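4-alpha-glucanotransferase (Corynebacterium glutamicum, PDB 5B68) is an amylomaltase, or disproportionating enzyme, whose 4-alpha-glucanotransferase region is of the TIM-barrel type and is preceded by an N-terminal beta-sandwich domain. Local coordinates at residues P407-Q421 with L468-Y482. Numbering follows the deposited sequence.
Sequences PDASVGAPPDGYNQQ and LFVMPRMQSPATGTY
The side chain of Arg-473 reaches back along strand 409-413, and its NE donates to Pro-407 O at 2.7 Å, nearly end-on to the carbonyl and close to the guanidinium plane. These bonds sit at one end of an antiparallel pair, strands 409-413 and 468-472, the two inner strands of a four-stranded sheet separate from the parallel barrel strands. CG of Arg-473 stands anti to the backbone N (chi1 -166°), and the chain then bends at chi3 (-83°), which lays the guanidinium over Ser-410, whose CB lies 3.7 Å above its centre. Here NH2 makes a weak bond to Ala-409 O, while a second partner, Ser-426 O, helps to hold it; Ser-410 OG is taken up by Asp-424. The backbone N of Arg-473 binds Asp-408 O, so consecutive carbonyls are gripped by one residue from the second position of the type II turn Pro-472 to Gln-475.

Ser-410 and Met-471 form a hydrogen-bonded pair, Ser-410 N to Met-471 O 2.8 Å and Met-471 N to Ser-410 O 2.9 Å, and Gly-412 N donates to Phe-469 O. In the same pair as this last bond the return bond is not made directly: a water donates to Gly-412 O and accepts from Phe-469 N. On one face Val-411 CG2 packs against Leu-468 CD1 and Val-470 CG1; on the other, Met-471 curls its CE to within 4.0 Å of Gly-412 CA.

At the far end Pro-414 lies over a face of the Phe-469 ring in a CH-pi contact, its CB 3.9 Å from the centroid and 18° off the normal. Tyr-20 meets that ring edge-to-face, and the Tyr-482 hydroxyl borders the proline, OH to Pro-414 CG 3.7 Å.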
ATOM      1  N   PRO A 407      17.230  -7.349   4.448  1.00 24.44           N
ATOM      2  CA  PRO A 407      17.246  -6.252   5.402  1.00 26.39           C
ATOM      3  C   PRO A 407      18.504  -5.356   5.420  1.00 26.44           C
ATOM      4  O   PRO A 407      18.424  -4.245   5.944  1.00 25.25           O
ATOM      5  CB  PRO A 407      17.038  -6.977   6.780  1.00 29.23           C
ATOM      6  CG  PRO A 407      17.505  -8.363   6.539  1.00 29.69           C
ATOM      7  CD  PRO A 407      17.090  -8.657   5.135  1.00 28.54           C
ATOM      8  N   ASP A 408      19.601  -5.753   4.774  1.00 26.44           N
ATOM      9  CA  ASP A 408      20.755  -4.845   4.692  1.00 25.05           C
ATOM     10  C   ASP A 408      20.637  -3.811   3.604  1.00 25.34           C
ATOM     11  O   ASP A 408      21.552  -3.029   3.397  1.00 28.26           O
ATOM     12  CB  ASP A 408      22.023  -5.665   4.560  1.00 27.76           C
ATOM     13  CG  ASP A 408      22.376  -6.438   5.853  1.00 31.73           C
ATOM     14  OD1 ASP A 408      21.817  -6.172   6.902  1.00 31.10           O
ATOM     15  OD2 ASP A 408      23.270  -7.280   5.823  1.00 34.04           O
ATOM     16  N   ALA A 409      19.512  -3.792   2.888  1.00 24.02           N
ATOM     17  CA  ALA A 409      19.199  -2.726   1.946  1.00 23.01           C
ATOM     18  C   ALA A 409      17.997  -1.968   2.528  1.00 22.89           C
ATOM     19  O   ALA A 409      17.182  -2.503   3.333  1.00 22.39           O
ATOM     20  CB  ALA A 409      18.852  -3.292   0.548  1.00 25.13           C
ATOM     21  N   SER A 410      17.865  -0.737   2.071  1.00 22.06           N
ATOM     22  CA  SER A 410      16.814   0.127   2.516  1.00 21.53           C
ATOM     23  C   SER A 410      16.170   0.751   1.261  1.00 21.88           C
ATOM     24  O   SER A 410      16.860   1.237   0.362  1.00 23.06           O
ATOM     25  CB  SER A 410      17.399   1.176   3.518  1.00 24.13           C
ATOM     26  OG  SER A 410      16.328   1.883   4.081  1.00 28.37           O
ATOM     27  N   VAL A 411      14.876   0.763   1.209  1.00 20.02           N
ATOM     28  CA  VAL A 411      14.087   1.306   0.062  1.00 20.45           C
ATOM     29  C   VAL A 411      13.980   2.816   0.086  1.00 22.80           C
ATOM     30  O   VAL A 411      13.805   3.407   1.130  1.00 24.20           O
ATOM     31  CB  VAL A 411      12.656   0.733   0.007  1.00 20.46           C
ATOM     32  CG1 VAL A 411      11.883   1.293  -1.186  1.00 21.49           C
ATOM     33  CG2 VAL A 411      12.688  -0.762  -0.101  1.00 20.94           C
ATOM     34  N   GLY A 412      14.055   3.422  -1.097  1.00 23.37           N
ATOM     35  CA  GLY A 412      13.880   4.871  -1.163  1.00 24.98           C
ATOM     36  C   GLY A 412      13.704   5.375  -2.557  1.00 25.88           C
ATOM     37  O   GLY A 412      13.036   4.742  -3.379  1.00 24.68           O
ATOM     38  N   ALA A 413      14.309   6.520  -2.824  1.00 25.17           N
ATOM     39  CA  ALA A 413      14.128   7.207  -4.092  1.00 27.73           C
ATOM     40  C   ALA A 413      15.417   7.965  -4.494  1.00 27.58           C
ATOM     41  O   ALA A 413      16.129   8.476  -3.649  1.00 28.75           O
ATOM     42  CB  ALA A 413      12.975   8.140  -3.943  1.00 27.77           C
ATOM     43  N   PRO A 414      15.783   7.942  -5.791  1.00 28.32           N
ATOM     44  CA  PRO A 414      17.049   8.580  -6.115  1.00 29.09           C
ATOM     45  C   PRO A 414      16.833  10.106  -6.051  1.00 33.29           C
ATOM     46  O   PRO A 414      15.667  10.555  -6.046  1.00 33.31           O
ATOM     47  CB  PRO A 414      17.347   8.155  -7.556  1.00 28.43           C
ATOM     48  CG  PRO A 414      16.022   7.750  -8.116  1.00 29.26           C
ATOM     49  CD  PRO A 414      15.134   7.335  -6.955  1.00 30.55           C
ATOM     50  N   PRO A 415      17.911  10.851  -6.163  1.00 34.58           N
ATOM     51  CA  PRO A 415      17.873  12.298  -6.026  1.00 41.74           C
ATOM     52  C   PRO A 415      16.960  12.934  -7.058  1.00 42.98           C
ATOM     53  O   PRO A 415      16.766  12.443  -8.153  1.00 44.25           O
ATOM     54  CB  PRO A 415      19.322  12.694  -6.251  1.00 39.93           C
ATOM     55  CG  PRO A 415      20.088  11.541  -5.728  1.00 41.07           C
ATOM     56  CD  PRO A 415      19.267  10.319  -6.002  1.00 35.94           C
ATOM     57  N   ASP A 416      16.382  14.041  -6.627  1.00 51.66           N
ATOM     58  CA  ASP A 416      15.197  14.672  -7.163  1.00 57.07           C
ATOM     59  C   ASP A 416      15.561  16.103  -7.440  1.00 62.85           C
ATOM     60  O   ASP A 416      16.582  16.570  -6.955  1.00 53.09           O
ATOM     61  CB  ASP A 416      14.158  14.717  -6.054  1.00 64.15           C
ATOM     62  CG  ASP A 416      12.837  14.185  -6.467  1.00 65.42           C
ATOM     63  OD1 ASP A 416      12.697  13.764  -7.626  1.00 73.36           O
ATOM     64  OD2 ASP A 416      11.928  14.196  -5.623  1.00 64.28           O
ATOM     65  N   GLY A 417      14.760  16.799  -8.237  1.00 68.83           N
ATOM     66  CA  GLY A 417      14.959  18.229  -8.329  1.00 73.59           C
ATOM     67  C   GLY A 417      14.698  18.800  -6.947  1.00 81.07           C
ATOM     68  O   GLY A 417      15.513  19.549  -6.416  1.00 77.24           O
ATOM     69  N   TYR A 418      13.581  18.395  -6.345  1.00 85.46           N
ATOM     70  CA  TYR A 418      13.219  18.806  -4.989  1.00 89.35           C
ATOM     71  C   TYR A 418      14.056  18.248  -3.835  1.00 86.76           C
ATOM     72  O   TYR A 418      14.489  18.992  -2.970  1.00 84.50           O
ATOM     73  CB  TYR A 418      11.764  18.453  -4.733  1.00 94.13           C
ATOM     74  CG  TYR A 418      11.295  18.786  -3.346  1.00100.49           C
ATOM     75  CD1 TYR A 418      11.580  20.016  -2.774  1.00100.26           C
ATOM     76  CD2 TYR A 418      10.562  17.870  -2.606  1.00 99.13           C
ATOM     77  CE1 TYR A 418      11.149  20.322  -1.500  1.00 99.75           C
ATOM     78  CE2 TYR A 418      10.125  18.165  -1.336  1.00 97.47           C
ATOM     79  CZ  TYR A 418      10.419  19.388  -0.789  1.00 99.50           C
ATOM     80  OH  TYR A 418       9.975  19.671   0.474  1.00 99.94           O
ATOM     81  N   ASN A 419      14.183  16.926  -3.772  1.00 79.30           N
ATOM     82  CA  ASN A 419      14.997  16.304  -2.740  1.00 71.47           C
ATOM     83  C   ASN A 419      16.351  16.071  -3.346  1.00 65.77           C
ATOM     84  O   ASN A 419      16.543  15.129  -4.097  1.00 64.03           O
ATOM     85  CB  ASN A 419      14.418  14.954  -2.333  1.00 68.60           C
ATOM     86  CG  ASN A 419      13.240  15.071  -1.399  1.00 65.55           C
ATOM     87  OD1 ASN A 419      13.399  15.317  -0.211  1.00 62.12           O
ATOM     88  ND2 ASN A 419      12.053  14.847  -1.925  1.00 66.61           N
ATOM     89  N   GLN A 420      17.299  16.927  -3.019  1.00 61.41           N
ATOM     90  CA  GLN A 420      18.611  16.860  -3.645  1.00 64.87           C
ATOM     91  C   GLN A 420      19.458  15.658  -3.287  1.00 58.75           C
ATOM     92  O   GLN A 420      20.340  15.288  -4.037  1.00 54.20           O
ATOM     93  CB  GLN A 420      19.392  18.171  -3.524  1.00 74.54           C
ATOM     94  CG  GLN A 420      20.239  18.460  -4.748  1.00 79.11           C
ATOM     95  CD  GLN A 420      20.059  19.871  -5.278  1.00 83.63           C
ATOM     96  OE1 GLN A 420      19.068  20.186  -5.930  1.00 76.03           O
ATOM     97  NE2 GLN A 420      21.022  20.720  -4.995  1.00 82.05           N
ATOM     98  N   GLN A 421      19.249  15.113  -2.101  1.00 52.50           N
ATOM     99  CA  GLN A 421      19.959  13.912  -1.705  1.00 61.34           C
ATOM    100  C   GLN A 421      19.108  12.639  -1.818  1.00 51.30           C
ATOM    101  O   GLN A 421      19.500  11.593  -1.345  1.00 52.79           O
ATOM    102  CB  GLN A 421      20.544  14.065  -0.308  1.00 65.32           C
ATOM    103  CG  GLN A 421      19.688  14.897   0.619  1.00 75.30           C
ATOM    104  CD  GLN A 421      20.408  16.126   1.134  1.00 79.02           C
ATOM    105  OE1 GLN A 421      20.687  16.240   2.323  1.00 75.69           O
ATOM    106  NE2 GLN A 421      20.711  17.045   0.238  1.00 78.39           N
ATOM    107  N   LEU A 468      12.683  -1.621  -7.281  1.00 19.81           N
ATOM    108  CA  LEU A 468      12.763  -0.677  -6.174  1.00 20.89           C
ATOM    109  C   LEU A 468      14.096  -0.042  -6.224  1.00 19.26           C
ATOM    110  O   LEU A 468      15.084  -0.725  -6.456  1.00 22.63           O
ATOM    111  CB  LEU A 468      12.605  -1.380  -4.827  1.00 21.29           C
ATOM    112  CG  LEU A 468      11.151  -1.808  -4.514  1.00 21.64           C
ATOM    113  CD1 LEU A 468      11.138  -2.702  -3.279  1.00 23.64           C
ATOM    114  CD2 LEU A 468      10.197  -0.645  -4.362  1.00 21.00           C
ATOM    115  N   PHE A 469      14.156   1.220  -5.888  1.00 20.71           N
ATOM    116  CA  PHE A 469      15.417   1.884  -5.575  1.00 20.93           C
ATOM    117  C   PHE A 469      15.805   1.608  -4.165  1.00 20.65           C
ATOM    118  O   PHE A 469      15.030   1.895  -3.283  1.00 20.91           O
ATOM    119  CB  PHE A 469      15.292   3.380  -5.800  1.00 23.05           C
ATOM    120  CG  PHE A 469      16.594   4.086  -5.766  1.00 24.45           C
ATOM    121  CD1 PHE A 469      17.464   4.038  -6.853  1.00 26.05           C
ATOM    122  CD2 PHE A 469      16.983   4.766  -4.634  1.00 25.03           C
ATOM    123  CE1 PHE A 469      18.705   4.674  -6.793  1.00 29.05           C
ATOM    124  CE2 PHE A 469      18.223   5.394  -4.566  1.00 26.10           C
ATOM    125  CZ  PHE A 469      19.078   5.360  -5.633  1.00 25.91           C
ATOM    126  N   VAL A 470      16.981   1.028  -3.976  1.00 21.16           N
ATOM    127  CA  VAL A 470      17.482   0.628  -2.671  1.00 21.96           C
ATOM    128  C   VAL A 470      18.900   1.139  -2.470  1.00 23.71           C
ATOM    129  O   VAL A 470      19.683   1.218  -3.437  1.00 22.72           O
ATOM    130  CB  VAL A 470      17.486  -0.935  -2.500  1.00 22.28           C
ATOM    131  CG1 VAL A 470      16.067  -1.457  -2.523  1.00 23.27           C
ATOM    132  CG2 VAL A 470      18.278  -1.640  -3.574  1.00 22.63           C
ATOM    133  N   MET A 471      19.267   1.336  -1.207  1.00 23.64           N
ATOM    134  CA  MET A 471      20.606   1.743  -0.849  1.00 26.05           C
ATOM    135  C   MET A 471      21.084   0.855   0.267  1.00 23.70           C
ATOM    136  O   MET A 471      20.277   0.305   0.989  1.00 24.15           O
ATOM    137  CB  MET A 471      20.569   3.208  -0.405  1.00 25.76           C
ATOM    138  CG  MET A 471      19.767   3.394   0.878  1.00 28.14           C
ATOM    139  SD  MET A 471      19.028   5.021   1.016  1.00 28.68           S
ATOM    140  CE  MET A 471      17.771   4.802  -0.253  1.00 30.79           C
ATOM    141  N   PRO A 472      22.411   0.621   0.376  1.00 22.95           N
ATOM    142  CA  PRO A 472      22.883  -0.131   1.543  1.00 24.20           C
ATOM    143  C   PRO A 472      22.388   0.573   2.798  1.00 24.11           C
ATOM    144  O   PRO A 472      22.335   1.807   2.844  1.00 26.60           O
ATOM    145  CB  PRO A 472      24.399  -0.026   1.421  1.00 24.27           C
ATOM    146  CG  PRO A 472      24.651   0.181  -0.007  1.00 24.37           C
ATOM    147  CD  PRO A 472      23.522   0.999  -0.535  1.00 22.75           C
ATOM    148  N   ARG A 473      21.987  -0.193   3.785  1.00 25.41           N
ATOM    149  CA  ARG A 473      21.311   0.392   4.901  1.00 26.95           C
ATOM    150  C   ARG A 473      22.254   1.382   5.578  1.00 31.74           C
ATOM    151  O   ARG A 473      23.419   1.115   5.724  1.00 30.24           O
ATOM    152  CB  ARG A 473      20.847  -0.691   5.865  1.00 27.80           C
ATOM    153  CG  ARG A 473      19.854  -0.200   6.888  1.00 30.50           C
ATOM    154  CD  ARG A 473      19.048  -1.328   7.481  1.00 29.71           C
ATOM    155  NE  ARG A 473      17.925  -1.699   6.645  1.00 26.65           N
ATOM    156  CZ  ARG A 473      16.797  -1.017   6.572  1.00 29.00           C
ATOM    157  NH1 ARG A 473      16.640   0.078   7.283  1.00 25.52           N
ATOM    158  NH2 ARG A 473      15.828  -1.433   5.788  1.00 24.35           N
ATOM    159  N   MET A 474      21.718   2.528   5.962  1.00 32.53           N
ATOM    160  CA  MET A 474      22.453   3.588   6.659  1.00 35.58           C
ATOM    161  C   MET A 474      23.342   4.440   5.758  1.00 33.62           C
ATOM    162  O   MET A 474      24.096   5.257   6.233  1.00 38.58           O
ATOM    163  CB  MET A 474      23.257   3.053   7.838  1.00 40.93           C
ATOM    164  CG  MET A 474      22.459   2.834   9.115  1.00 48.62           C
ATOM    165  SD  MET A 474      21.834   4.309   9.947  1.00 55.27           S
ATOM    166  CE  MET A 474      23.311   5.200  10.392  1.00 52.96           C
ATOM    167  N   GLN A 475      23.212   4.266   4.457  1.00 29.02           N
ATOM    168  CA  GLN A 475      23.931   5.079   3.503  1.00 29.25           C
ATOM    169  C   GLN A 475      22.995   6.064   2.840  1.00 31.20           C
ATOM    170  O   GLN A 475      21.796   5.913   2.884  1.00 31.74           O
ATOM    171  CB  GLN A 475      24.608   4.221   2.437  1.00 31.17           C
ATOM    172  CG  GLN A 475      25.767   3.398   2.942  1.00 30.42           C
ATOM    173  CD  GLN A 475      26.635   2.881   1.828  1.00 30.72           C
ATOM    174  OE1 GLN A 475      26.448   3.233   0.680  1.00 31.89           O
ATOM    175  NE2 GLN A 475      27.589   2.051   2.168  1.00 28.50           N
ATOM    176  N   SER A 476      23.579   7.098   2.266  1.00 31.49           N
ATOM    177  CA  SER A 476      22.877   8.093   1.477  1.00 34.38           C
ATOM    178  C   SER A 476      22.161   7.444   0.285  1.00 30.98           C
ATOM    179  O   SER A 476      22.689   6.515  -0.377  1.00 32.48           O
ATOM    180  CB  SER A 476      23.888   9.106   0.921  1.00 34.16           C
ATOM    181  OG  SER A 476      23.276  10.043   0.038  1.00 39.73           O
ATOM    182  N   PRO A 477      21.003   7.986  -0.057  1.00 30.36           N
ATOM    183  CA  PRO A 477      20.322   7.512  -1.264  1.00 29.51           C
ATOM    184  C   PRO A 477      21.099   7.705  -2.571  1.00 30.21           C
ATOM    185  O   PRO A 477      20.892   6.967  -3.540  1.00 28.06           O
ATOM    186  CB  PRO A 477      19.021   8.293  -1.247  1.00 31.83           C
ATOM    187  CG  PRO A 477      18.821   8.710   0.195  1.00 30.90           C
ATOM    188  CD  PRO A 477      20.143   8.816   0.820  1.00 29.18           C
ATOM    189  N   ALA A 478      21.986   8.709  -2.633  1.00 30.19           N
ATOM    190  CA  ALA A 478      22.925   8.851  -3.751  1.00 31.86           C
ATOM    191  C   ALA A 478      23.748   7.603  -4.045  1.00 33.35           C
ATOM    192  O   ALA A 478      24.205   7.466  -5.151  1.00 34.88           O
ATOM    193  CB  ALA A 478      23.896  10.054  -3.502  1.00 34.45           C
ATOM    194  N   THR A 479      23.953   6.736  -3.045  1.00 28.89           N
ATOM    195  CA  THR A 479      24.675   5.493  -3.170  1.00 27.38           C
ATOM    196  C   THR A 479      23.826   4.298  -3.602  1.00 28.21           C
ATOM    197  O   THR A 479      24.362   3.210  -3.699  1.00 33.66           O
ATOM    198  CB  THR A 479      25.445   5.124  -1.899  1.00 26.47           C
ATOM    199  OG1 THR A 479      24.576   4.718  -0.825  1.00 28.62           O
ATOM    200  CG2 THR A 479      26.291   6.356  -1.456  1.00 29.17           C
ATOM    201  N   GLY A 480      22.552   4.512  -3.901  1.00 24.54           N
ATOM    202  CA  GLY A 480      21.686   3.391  -4.226  1.00 24.58           C
ATOM    203  C   GLY A 480      21.665   3.010  -5.684  1.00 24.22           C
ATOM    204  O   GLY A 480      22.387   3.557  -6.564  1.00 23.00           O
ATOM    205  N   THR A 481      20.841   1.992  -5.927  1.00 20.78           N
ATOM    206  CA  THR A 481      20.580   1.512  -7.251  1.00 22.84           C
ATOM    207  C   THR A 481      19.233   0.776  -7.277  1.00 22.31           C
ATOM    208  O   THR A 481      18.595   0.686  -6.233  1.00 22.61           O
ATOM    209  CB  THR A 481      21.707   0.619  -7.759  1.00 20.85           C
ATOM    210  OG1 THR A 481      21.498   0.403  -9.139  1.00 22.97           O
ATOM    211  CG2 THR A 481      21.832  -0.700  -7.026  1.00 22.95           C
ATOM    212  N   TYR A 482      18.833   0.303  -8.445  1.00 22.83           N
ATOM    213  CA  TYR A 482      17.590  -0.404  -8.625  1.00 20.13           C
ATOM    214  C   TYR A 482      17.805  -1.898  -8.526  1.00 21.20           C
ATOM    215  O   TYR A 482      18.778  -2.408  -9.015  1.00 19.58           O
ATOM    216  CB  TYR A 482      16.981  -0.074  -9.986  1.00 22.11           C
ATOM    217  CG  TYR A 482      16.299   1.255  -9.988  1.00 23.98           C
ATOM    218  CD1 TYR A 482      15.060   1.398  -9.414  1.00 24.30           C
ATOM    219  CD2 TYR A 482      16.921   2.382 -10.493  1.00 26.85           C
ATOM    220  CE1 TYR A 482      14.437   2.608  -9.371  1.00 26.67           C
ATOM    221  CE2 TYR A 482      16.301   3.605 -10.454  1.00 27.69           C
ATOM    222  CZ  TYR A 482      15.056   3.706  -9.890  1.00 28.79           C
ATOM    223  OH  TYR A 482      14.409   4.897  -9.839  1.00 34.53           O
TER
HETATM  224  O   HOH W   1      11.888   2.658  -4.822  1.00 27.37           O